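Local coordinates for MdcE (Pseudomonas aeruginosa, PDB 5VIP), which forms the gamma subunit of a biotin-independent malonate decarboxylase and probably acts with its partner subunit in carboxyl transfer or decarboxylation of malonyl groups, at residues Gln30-Ser35 / Arg242-Leu247; Val58-Val63 / Ala106-Val111; Ala137-Arg142 / Gly165-Arg170; Ile149-Gly154 / Arg170-His175. All blocks are in the same frame, centred on the assembly; numbering follows the deposited sequence.

Interaction 1 (Gln30-Ser35 / Arg242-Leu247); sequences QALAGS and RVRTCL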
# COMPACT_ATOMS: atom_id res chain seq x y z
N GLN A 30 -25.68 -0.70 1.28
CA GLN A 30 -27.04 -0.70 1.80
C GLN A 30 -27.71 -2.04 1.48
O GLN A 30 -28.31 -2.67 2.36
CB GLN A 30 -27.85 0.45 1.23
CG GLN A 30 -29.17 0.68 1.95
CD GLN A 30 -30.19 1.43 1.10
OE1 GLN A 30 -30.14 1.39 -0.13
NE2 GLN A 30 -31.11 2.13 1.77
N ALA A 31 -27.59 -2.47 0.22
CA ALA A 31 -28.18 -3.72 -0.24
C ALA A 31 -27.66 -4.93 0.54
O ALA A 31 -28.43 -5.82 0.90
CB ALA A 31 -27.92 -3.90 -1.71
N LEU A 32 -26.36 -4.96 0.80
CA LEU A 32 -25.76 -6.13 1.42
C LEU A 32 -25.83 -6.10 2.95
O LEU A 32 -25.99 -7.14 3.58
CB LEU A 32 -24.30 -6.27 0.97
CG LEU A 32 -24.05 -6.73 -0.47
CD1 LEU A 32 -22.67 -6.26 -0.96
CD2 LEU A 32 -24.17 -8.24 -0.56
N ALA A 33 -25.70 -4.92 3.54
CA ALA A 33 -25.60 -4.83 5.00
C ALA A 33 -26.95 -4.57 5.64
O ALA A 33 -27.21 -5.02 6.74
CB ALA A 33 -24.60 -3.75 5.40
N GLY A 34 -27.80 -3.82 4.94
CA GLY A 34 -29.16 -3.60 5.39
C GLY A 34 -29.41 -2.21 5.95
O GLY A 34 -30.55 -1.83 6.22
N SER A 35 -28.33 -1.44 6.11
CA SER A 35 -28.43 -0.08 6.65
C SER A 35 -27.77 0.93 5.71
O SER A 35 -27.03 0.55 4.80
CB SER A 35 -27.82 -0.02 8.05
OG SER A 35 -26.44 -0.36 8.04
N ARG A 242 -26.80 -13.59 -6.14
CA ARG A 242 -25.60 -14.08 -6.80
C ARG A 242 -24.35 -13.60 -6.06
O ARG A 242 -23.41 -14.36 -5.86
CB ARG A 242 -25.56 -13.64 -8.27
CG ARG A 242 -26.57 -14.38 -9.17
CD ARG A 242 -26.41 -14.04 -10.66
NE ARG A 242 -27.07 -12.78 -11.01
CZ ARG A 242 -28.33 -12.69 -11.43
NH1 ARG A 242 -29.07 -13.79 -11.57
NH2 ARG A 242 -28.86 -11.51 -11.71
N VAL A 243 -24.34 -12.33 -5.65
CA VAL A 243 -23.17 -11.78 -4.96
C VAL A 243 -23.00 -12.39 -3.57
O VAL A 243 -21.89 -12.77 -3.19
CB VAL A 243 -23.25 -10.25 -4.86
CG1 VAL A 243 -22.15 -9.71 -3.92
CG2 VAL A 243 -23.13 -9.64 -6.23
N ARG A 244 -24.09 -12.53 -2.82
CA ARG A 244 -24.01 -13.16 -1.51
C ARG A 244 -23.50 -14.59 -1.62
O ARG A 244 -22.70 -15.04 -0.79
CB ARG A 244 -25.38 -13.15 -0.81
CG ARG A 244 -25.64 -11.86 -0.06
CD ARG A 244 -27.04 -11.77 0.50
NE ARG A 244 -27.20 -10.52 1.23
CZ ARG A 244 -28.36 -9.98 1.56
NH1 ARG A 244 -29.49 -10.58 1.21
NH2 ARG A 244 -28.40 -8.83 2.22
N THR A 245 -23.94 -15.29 -2.65
CA THR A 245 -23.51 -16.67 -2.89
C THR A 245 -22.01 -16.72 -3.13
O THR A 245 -21.30 -17.54 -2.54
CB THR A 245 -24.23 -17.28 -4.09
OG1 THR A 245 -25.63 -17.36 -3.80
CG2 THR A 245 -23.71 -18.67 -4.38
N CYS A 246 -21.54 -15.84 -4.00
CA CYS A 246 -20.12 -15.78 -4.36
C CYS A 246 -19.25 -15.41 -3.15
O CYS A 246 -18.21 -16.02 -2.91
CB CYS A 246 -19.92 -14.79 -5.50
SG CYS A 246 -18.26 -14.80 -6.22
N LEU A 247 -19.70 -14.43 -2.36
CA LEU A 247 -19.01 -14.06 -1.12
C LEU A 247 -18.94 -15.25 -0.16
O LEU A 247 -17.91 -15.48 0.49
CB LEU A 247 -19.71 -12.89 -0.43
CG LEU A 247 -19.73 -11.54 -1.13
CD1 LEU A 247 -20.65 -10.58 -0.37
CD2 LEU A 247 -18.31 -10.96 -1.24
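Leu32, near the C-terminal end of helix 24-33, faces Arg244 in the middle of helix 237-254, and their CA atoms, 7.8 Å apart, are the nearest pair between the two backbones. The contact has an apolar half and a polar half. On the apolar side Leu32 does the work with one methyl: CD2 lies 3.9 Å from CG of Arg244 and 4.2 Å from CG1 of Val243, and the CD1 methyl of Leu247 borders it as well. The side chains of Leu32 and Arg244 run antiparallel past one another, whereas Leu32 and Val243 meet nearly at right angles. The polar half is the far end of Arg244. Its chain is extended from CG to NE (chi2 173°, chi3 179°), which carries the guanidinium across to the end of the other helix. There Arg244 NH2 donates to the carbonyl O of Leu32 at 3.2 Å, with an angle of 163° at the hydrogen. The oxygen lies in the guanidinium plane, but the nitrogen stands above the carbonyl plane. Helix 24-33 stops straight afterwards, as Gly34 takes a positive phi. Both helices lie on one side of the central sheet: Leu32 and Val243 share Leu151 of strand 148-152, Leu247 rests on Ile149 of that strand and on Leu53 of strand 46-53, and Ala33 touches Ala49.

Interaction 2 (Val58-Val63 / Ala106-Val111); sequences VRFLAV and ALLAIV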
# COMPACT_ATOMS: atom_id res chain seq x y z
N VAL A 58 -19.62 -11.47 9.89
CA VAL A 58 -18.91 -10.60 8.95
C VAL A 58 -19.04 -9.12 9.31
O VAL A 58 -19.99 -8.72 9.98
CB VAL A 58 -19.40 -10.79 7.48
CG1 VAL A 58 -19.46 -12.26 7.11
CG2 VAL A 58 -20.75 -10.15 7.27
N ARG A 59 -18.09 -8.32 8.85
CA ARG A 59 -18.19 -6.87 8.95
C ARG A 59 -17.99 -6.27 7.57
O ARG A 59 -16.98 -6.53 6.91
CB ARG A 59 -17.17 -6.32 9.96
CG ARG A 59 -17.01 -4.80 9.93
CD ARG A 59 -16.16 -4.32 11.12
NE ARG A 59 -16.92 -4.35 12.37
CZ ARG A 59 -16.61 -3.67 13.48
NH1 ARG A 59 -15.53 -2.90 13.52
NH2 ARG A 59 -17.40 -3.77 14.55
N PHE A 60 -18.99 -5.51 7.11
CA PHE A 60 -18.91 -4.80 5.83
C PHE A 60 -18.23 -3.44 6.02
O PHE A 60 -18.50 -2.74 6.99
CB PHE A 60 -20.31 -4.58 5.23
CG PHE A 60 -21.02 -5.84 4.79
CD1 PHE A 60 -20.87 -6.33 3.50
CD2 PHE A 60 -21.86 -6.52 5.66
CE1 PHE A 60 -21.53 -7.48 3.09
CE2 PHE A 60 -22.52 -7.68 5.26
CZ PHE A 60 -22.36 -8.15 3.97
N LEU A 61 -17.37 -3.07 5.09
CA LEU A 61 -16.73 -1.76 5.14
C LEU A 61 -16.74 -1.14 3.77
O LEU A 61 -16.36 -1.77 2.79
CB LEU A 61 -15.27 -1.85 5.63
CG LEU A 61 -15.03 -2.46 7.00
CD1 LEU A 61 -14.51 -3.88 6.84
CD2 LEU A 61 -14.03 -1.61 7.76
N ALA A 62 -17.16 0.11 3.70
CA ALA A 62 -17.18 0.84 2.46
C ALA A 62 -16.78 2.29 2.69
O ALA A 62 -17.21 2.92 3.66
CB ALA A 62 -18.58 0.77 1.81
N VAL A 63 -15.94 2.80 1.80
CA VAL A 63 -15.72 4.23 1.72
C VAL A 63 -16.75 4.82 0.76
O VAL A 63 -16.96 4.28 -0.33
CB VAL A 63 -14.31 4.55 1.25
CG1 VAL A 63 -14.11 6.06 1.16
CG2 VAL A 63 -13.29 3.92 2.21
N ALA A 106 -15.37 -12.10 9.23
CA ALA A 106 -14.87 -11.78 7.90
C ALA A 106 -14.92 -10.27 7.72
O ALA A 106 -15.80 -9.60 8.26
CB ALA A 106 -15.69 -12.49 6.82
N LEU A 107 -13.96 -9.75 6.97
CA LEU A 107 -13.95 -8.34 6.61
C LEU A 107 -14.27 -8.27 5.14
O LEU A 107 -13.51 -8.76 4.30
CB LEU A 107 -12.60 -7.69 6.93
CG LEU A 107 -12.16 -7.83 8.39
CD1 LEU A 107 -10.79 -7.23 8.62
CD2 LEU A 107 -13.19 -7.24 9.35
N LEU A 108 -15.42 -7.67 4.83
CA LEU A 108 -15.90 -7.58 3.46
C LEU A 108 -15.77 -6.14 2.98
O LEU A 108 -16.59 -5.28 3.35
CB LEU A 108 -17.35 -8.05 3.36
CG LEU A 108 -17.58 -9.43 4.01
CD1 LEU A 108 -19.06 -9.85 3.95
CD2 LEU A 108 -16.71 -10.48 3.34
N ALA A 109 -14.73 -5.87 2.20
CA ALA A 109 -14.50 -4.52 1.73
C ALA A 109 -15.26 -4.30 0.43
O ALA A 109 -15.01 -4.96 -0.57
CB ALA A 109 -13.00 -4.25 1.53
N ILE A 110 -16.20 -3.37 0.47
CA ILE A 110 -16.91 -2.98 -0.73
C ILE A 110 -16.18 -1.80 -1.33
O ILE A 110 -16.08 -0.73 -0.72
CB ILE A 110 -18.37 -2.61 -0.43
CG1 ILE A 110 -19.09 -3.81 0.19
CG2 ILE A 110 -19.05 -2.13 -1.69
CD1 ILE A 110 -20.48 -3.48 0.74
N VAL A 111 -15.65 -2.00 -2.53
CA VAL A 111 -14.69 -1.06 -3.07
C VAL A 111 -15.27 -0.23 -4.22
O VAL A 111 -15.59 -0.76 -5.28
CB VAL A 111 -13.42 -1.79 -3.56
CG1 VAL A 111 -12.42 -0.79 -4.13
CG2 VAL A 111 -12.78 -2.60 -2.42
O HOH W 1 -15.63 1.90 -1.16
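Leu108 lays its CD1 methyl over one face of the Phe60 ring, 3.9 Å from the centroid and 27° off the normal, a CH-pi contact shifted toward the rim on the CE1 side. Leu108 CD1 also lies 3.7 Å from Val58 CB, so it packs between Val58 and Phe60, two residues that follow each other on one face of strand 56-63. With CG of Leu108 anti to its carbonyl carbon (chi1 -51°), the side chain leans across to the neighbouring strand. Ile110 CD1 comes to the ring obliquely, 4.0 Å from Phe60 CD1, while Ala62 and Ala106 complete this face. On the reverse face Leu61 CD1 meets CB of Leu107, and Arg59 turns its guanidinium away to salt bridges with Asp50 and Glu93. Between the faces run four backbone hydrogen bonds, from Arg59 N to Ala106 O through to Ile110 N to Leu61 O. Beyond them a water donates to both Val63 O and Ile110 O. The pairing is regular parallel strand pairing with a 22° twist, and helix 81-97 links the two strands in a beta-alpha-beta crossover, the repeating element expected of a crotonase-like fold.

Interaction 3 (Ala137-Arg142 / Gly165-Arg170); sequences AYARAR and GYQANR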
# COMPACT_ATOMS: atom_id res chain seq x y z
N ALA A 137 -3.65 -2.27 9.33
CA ALA A 137 -4.76 -2.91 10.04
C ALA A 137 -5.35 -4.09 9.24
O ALA A 137 -5.55 -5.18 9.78
CB ALA A 137 -5.83 -1.88 10.36
N TYR A 138 -5.63 -3.86 7.96
CA TYR A 138 -6.15 -4.91 7.10
C TYR A 138 -5.21 -6.12 7.01
O TYR A 138 -5.63 -7.28 7.16
CB TYR A 138 -6.40 -4.37 5.69
CG TYR A 138 -7.77 -3.78 5.44
CD1 TYR A 138 -8.92 -4.57 5.53
CD2 TYR A 138 -7.91 -2.45 5.02
CE1 TYR A 138 -10.18 -4.04 5.23
CE2 TYR A 138 -9.17 -1.92 4.72
CZ TYR A 138 -10.30 -2.72 4.83
OH TYR A 138 -11.56 -2.22 4.53
N ALA A 139 -3.93 -5.85 6.80
CA ALA A 139 -2.94 -6.94 6.71
C ALA A 139 -2.83 -7.72 8.02
O ALA A 139 -2.76 -8.95 8.02
CB ALA A 139 -1.56 -6.37 6.31
N ARG A 140 -2.79 -7.01 9.15
CA ARG A 140 -2.68 -7.67 10.44
C ARG A 140 -3.91 -8.53 10.69
O ARG A 140 -3.80 -9.66 11.19
CB ARG A 140 -2.52 -6.64 11.57
CG ARG A 140 -1.10 -6.10 11.71
CD ARG A 140 -0.92 -5.24 12.94
NE ARG A 140 -1.65 -3.98 12.86
CZ ARG A 140 -2.71 -3.68 13.60
NH1 ARG A 140 -3.14 -4.55 14.51
NH2 ARG A 140 -3.32 -2.51 13.45
N ALA A 141 -5.08 -8.02 10.32
CA ALA A 141 -6.31 -8.79 10.43
C ALA A 141 -6.23 -10.06 9.59
O ALA A 141 -6.60 -11.13 10.06
CB ALA A 141 -7.51 -7.95 10.02
N ARG A 142 -5.77 -9.95 8.35
CA ARG A 142 -5.62 -11.12 7.49
C ARG A 142 -4.64 -12.14 8.09
O ARG A 142 -4.95 -13.33 8.16
CB ARG A 142 -5.16 -10.70 6.08
CG ARG A 142 -4.88 -11.88 5.12
CD ARG A 142 -4.60 -11.42 3.67
NE ARG A 142 -3.66 -10.29 3.61
CZ ARG A 142 -2.36 -10.37 3.91
NH1 ARG A 142 -1.83 -11.53 4.29
NH2 ARG A 142 -1.59 -9.29 3.84
N GLY A 165 -9.08 -2.55 0.20
CA GLY A 165 -9.35 -3.65 -0.70
C GLY A 165 -8.15 -4.49 -1.08
O GLY A 165 -8.29 -5.70 -1.18
N TYR A 166 -6.98 -3.90 -1.30
CA TYR A 166 -5.95 -4.66 -1.99
C TYR A 166 -5.20 -5.63 -1.05
O TYR A 166 -4.38 -6.42 -1.51
CB TYR A 166 -4.91 -3.75 -2.65
CG TYR A 166 -4.60 -4.12 -4.09
CD1 TYR A 166 -4.26 -3.15 -5.02
CD2 TYR A 166 -4.76 -5.43 -4.55
CE1 TYR A 166 -3.99 -3.48 -6.34
CE2 TYR A 166 -4.52 -5.77 -5.87
CZ TYR A 166 -4.12 -4.79 -6.76
OH TYR A 166 -3.88 -5.11 -8.09
N GLN A 167 -5.48 -5.60 0.25
CA GLN A 167 -4.90 -6.60 1.14
C GLN A 167 -5.75 -7.87 1.26
O GLN A 167 -5.46 -8.73 2.08
CB GLN A 167 -4.67 -6.00 2.53
CG GLN A 167 -3.46 -5.08 2.61
CD GLN A 167 -2.17 -5.77 2.18
OE1 GLN A 167 -1.82 -6.82 2.70
NE2 GLN A 167 -1.47 -5.18 1.22
N ALA A 168 -6.79 -7.99 0.45
CA ALA A 168 -7.75 -9.09 0.60
C ALA A 168 -7.15 -10.48 0.31
O ALA A 168 -6.27 -10.62 -0.54
CB ALA A 168 -8.96 -8.86 -0.33
N ASN A 169 -7.63 -11.49 1.04
CA ASN A 169 -7.39 -12.89 0.68
C ASN A 169 -7.94 -13.22 -0.72
O ASN A 169 -7.35 -14.01 -1.45
CB ASN A 169 -8.05 -13.84 1.67
CG ASN A 169 -7.52 -13.69 3.08
OD1 ASN A 169 -8.05 -12.92 3.87
ND2 ASN A 169 -6.49 -14.46 3.41
N ARG A 170 -9.08 -12.66 -1.06
CA ARG A 170 -9.73 -12.93 -2.35
C ARG A 170 -10.35 -11.66 -2.90
O ARG A 170 -10.98 -10.90 -2.16
CB ARG A 170 -10.81 -14.00 -2.22
CG ARG A 170 -10.34 -15.32 -1.63
CD ARG A 170 -9.55 -16.16 -2.63
NE ARG A 170 -9.32 -17.48 -2.04
CZ ARG A 170 -8.40 -17.73 -1.12
NH1 ARG A 170 -7.59 -16.76 -0.69
NH2 ARG A 170 -8.27 -18.95 -0.63
O HOH W 2 -6.84 -14.67 6.57
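The guanidinium of Arg142 is met at its edge by the amide oxygen of Gln167, which lies in the guanidinium plane 2.7 Å from NH2. The two flat groups are turned 49° apart, and NH2 lies almost on the line of the amide C=O bond. Arg142 NE, on the same side of the guanidinium, donates to Gln167 O at 2.8 Å. This second bond is more bent (136° at the hydrogen), though NE sits in the carbonyl plane. Arg142 thus takes Gln167 side-on with two nitrogens, one for the side-chain oxygen and one for the main chain. The bend at chi3 swings the guanidinium out of line with the aliphatic part, and the remaining nitrogen, NH1, is bound by the carbonyl of Arg259. The amide of Asn169 stands 75° to the guanidinium and packs against the aliphatic stem instead: its ND2 is 3.5 Å from Arg142 CG, while its OD1 accepts from the backbone N of Leu148. One water is held by ND2 of Asn169 and lies near Arg142 O. One turn earlier in the helix, Ala139 CB lies 3.6 Å from Gln167 OE1, and the CB atoms of Tyr138 and Gln167 touch; the Tyr138 hydroxyl goes to His164. Gln167 NE2 is bonded to the backbone of the other protein chain of the assembly, whose apolar side chains also pack on Ala139, Arg142 and Tyr166. The arrangement is a type I turn, Gly165 to Ala168, between helix 158-163 and strand 170-174, held against helix 127-143 by an arginine at the interface with that partner protein.

Interaction 4 (Ile149-Gly154 / Arg170-His175); sequences IGLLVG and RLIALH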
# COMPACT_ATOMS: atom_id res chain seq x y z
N ILE A 149 -12.27 -10.21 2.13
CA ILE A 149 -12.74 -10.29 0.75
C ILE A 149 -12.95 -8.89 0.23
O ILE A 149 -13.63 -8.07 0.86
CB ILE A 149 -14.06 -11.10 0.64
CG1 ILE A 149 -13.85 -12.52 1.16
CG2 ILE A 149 -14.52 -11.14 -0.79
CD1 ILE A 149 -15.14 -13.27 1.46
N GLY A 150 -12.37 -8.61 -0.94
CA GLY A 150 -12.56 -7.33 -1.58
C GLY A 150 -13.59 -7.44 -2.70
O GLY A 150 -13.39 -8.20 -3.64
N LEU A 151 -14.68 -6.68 -2.61
CA LEU A 151 -15.70 -6.70 -3.65
C LEU A 151 -15.64 -5.42 -4.46
O LEU A 151 -15.98 -4.34 -3.97
CB LEU A 151 -17.09 -6.89 -3.03
CG LEU A 151 -18.22 -6.89 -4.06
CD1 LEU A 151 -18.11 -8.11 -4.97
CD2 LEU A 151 -19.59 -6.85 -3.38
N LEU A 152 -15.19 -5.52 -5.71
CA LEU A 152 -15.02 -4.33 -6.53
C LEU A 152 -16.31 -4.04 -7.29
O LEU A 152 -16.63 -4.76 -8.23
CB LEU A 152 -13.87 -4.52 -7.53
CG LEU A 152 -12.55 -5.10 -7.00
CD1 LEU A 152 -11.43 -4.95 -8.02
CD2 LEU A 152 -12.17 -4.51 -5.66
N VAL A 153 -17.02 -2.98 -6.91
CA VAL A 153 -18.31 -2.70 -7.53
C VAL A 153 -18.21 -1.45 -8.39
O VAL A 153 -19.12 -1.15 -9.15
CB VAL A 153 -19.44 -2.53 -6.47
CG1 VAL A 153 -19.50 -3.74 -5.57
CG2 VAL A 153 -19.24 -1.25 -5.65
N GLY A 154 -17.08 -0.75 -8.29
CA GLY A 154 -16.86 0.45 -9.08
C GLY A 154 -15.38 0.75 -9.29
O GLY A 154 -14.62 -0.12 -9.68
N ARG A 170 -9.08 -12.66 -1.06
CA ARG A 170 -9.73 -12.93 -2.35
C ARG A 170 -10.35 -11.66 -2.90
O ARG A 170 -10.98 -10.90 -2.16
CB ARG A 170 -10.81 -14.00 -2.22
CG ARG A 170 -10.34 -15.32 -1.63
CD ARG A 170 -9.55 -16.16 -2.63
NE ARG A 170 -9.32 -17.48 -2.04
CZ ARG A 170 -8.40 -17.73 -1.12
NH1 ARG A 170 -7.59 -16.76 -0.69
NH2 ARG A 170 -8.27 -18.95 -0.63
N LEU A 171 -10.15 -11.43 -4.19
CA LEU A 171 -10.74 -10.28 -4.87
C LEU A 171 -11.82 -10.74 -5.84
O LEU A 171 -11.59 -11.60 -6.69
CB LEU A 171 -9.68 -9.49 -5.63
CG LEU A 171 -8.64 -8.71 -4.81
CD1 LEU A 171 -7.63 -8.08 -5.75
CD2 LEU A 171 -9.32 -7.63 -3.96
N ILE A 172 -13.01 -10.16 -5.69
CA ILE A 172 -14.13 -10.42 -6.60
C ILE A 172 -14.56 -9.12 -7.24
O ILE A 172 -14.76 -8.12 -6.54
CB ILE A 172 -15.33 -11.05 -5.86
CG1 ILE A 172 -14.95 -12.41 -5.28
CG2 ILE A 172 -16.57 -11.13 -6.77
CD1 ILE A 172 -15.87 -12.89 -4.16
N ALA A 173 -14.68 -9.10 -8.56
CA ALA A 173 -15.09 -7.88 -9.24
C ALA A 173 -16.41 -8.09 -9.98
O ALA A 173 -16.65 -9.16 -10.53
CB ALA A 173 -14.01 -7.42 -10.22
N LEU A 174 -17.26 -7.07 -9.99
CA LEU A 174 -18.41 -7.07 -10.89
C LEU A 174 -17.92 -6.86 -12.33
O LEU A 174 -17.02 -6.05 -12.58
CB LEU A 174 -19.42 -5.99 -10.49
CG LEU A 174 -19.89 -6.11 -9.03
CD1 LEU A 174 -20.95 -5.10 -8.71
CD2 LEU A 174 -20.36 -7.53 -8.73
N HIS A 175 -18.49 -7.62 -13.26
CA HIS A 175 -18.06 -7.56 -14.65
C HIS A 175 -18.87 -6.47 -15.33
O HIS A 175 -19.91 -6.73 -15.94
CB HIS A 175 -18.24 -8.91 -15.34
CG HIS A 175 -17.66 -8.98 -16.72
ND1 HIS A 175 -18.41 -8.79 -17.86
CD2 HIS A 175 -16.40 -9.22 -17.14
CE1 HIS A 175 -17.64 -8.90 -18.92
NE2 HIS A 175 -16.41 -9.16 -18.51
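Leu174 reaches across to Val153 of the neighbouring chain segment. Leu174 CB sits 3.8 Å from the carbonyl O of Leu152, and CG approaches that oxygen a little closer still. With CG anti to the carbonyl carbon (chi1 -56°), the two methyls spread over the neighbouring segment: Leu174 CD1 meets CG1 and CB of Val153, 3.7 Å from each, while CD2 comes near Leu151 CD1. Leu174 and Val153 run alongside each other in the same direction, just where the chain of Val153 turns a corner. Further back, Leu151 sends CD1 obliquely to CG2 of Ile172 at 3.8 Å. Ile172 also runs alongside Ile149, with Ile172 CD1 4.0 Å from Ile149 CG2. On the other face Ala173 meets CB of Leu152, and Leu171 rests CD2 4.0 Å from the CA of Gly150, which has no side chain to keep it off. Four nearly straight backbone bonds join these parallel strands, beginning with Gly150 N to Arg170 O at 2.9 Å and ending with Leu174 N to Leu152 O. Arg170 turns its tip away to Asp253 and Trp224, leaving nothing charged between the strands. Cohesion here therefore comes from main-chain hydrogen bonding, with the polar backbone paired internally and methyl groups packed on both faces, as befits two interior strands of a buried sheet.

Overall arrangement
Interactions 2 and 4 belong to one sheet: strands 106-113 and 148-152 are neighbours in it, and Leu151 N lies 2.7 Å from Ala109 O where the two contacts meet. Both combine main-chain bonds with apolar packing in the core. Interaction 1 lies on one face, its Leu32 touching Phe60, Ile110 and Leu151, while Cys246 reaches Ile172. Interaction 3 lies on the other face, with Tyr138 and Ala141 against Leu61, Ala109 and Leu107, and it shares Arg170 with interaction 4. The two flanking contacts each use an arginine to bind carbonyl oxygen: one for partly exposed Arg244 in interaction 1, two on Gln167 for buried Arg142, beside another subunit, in interaction 3.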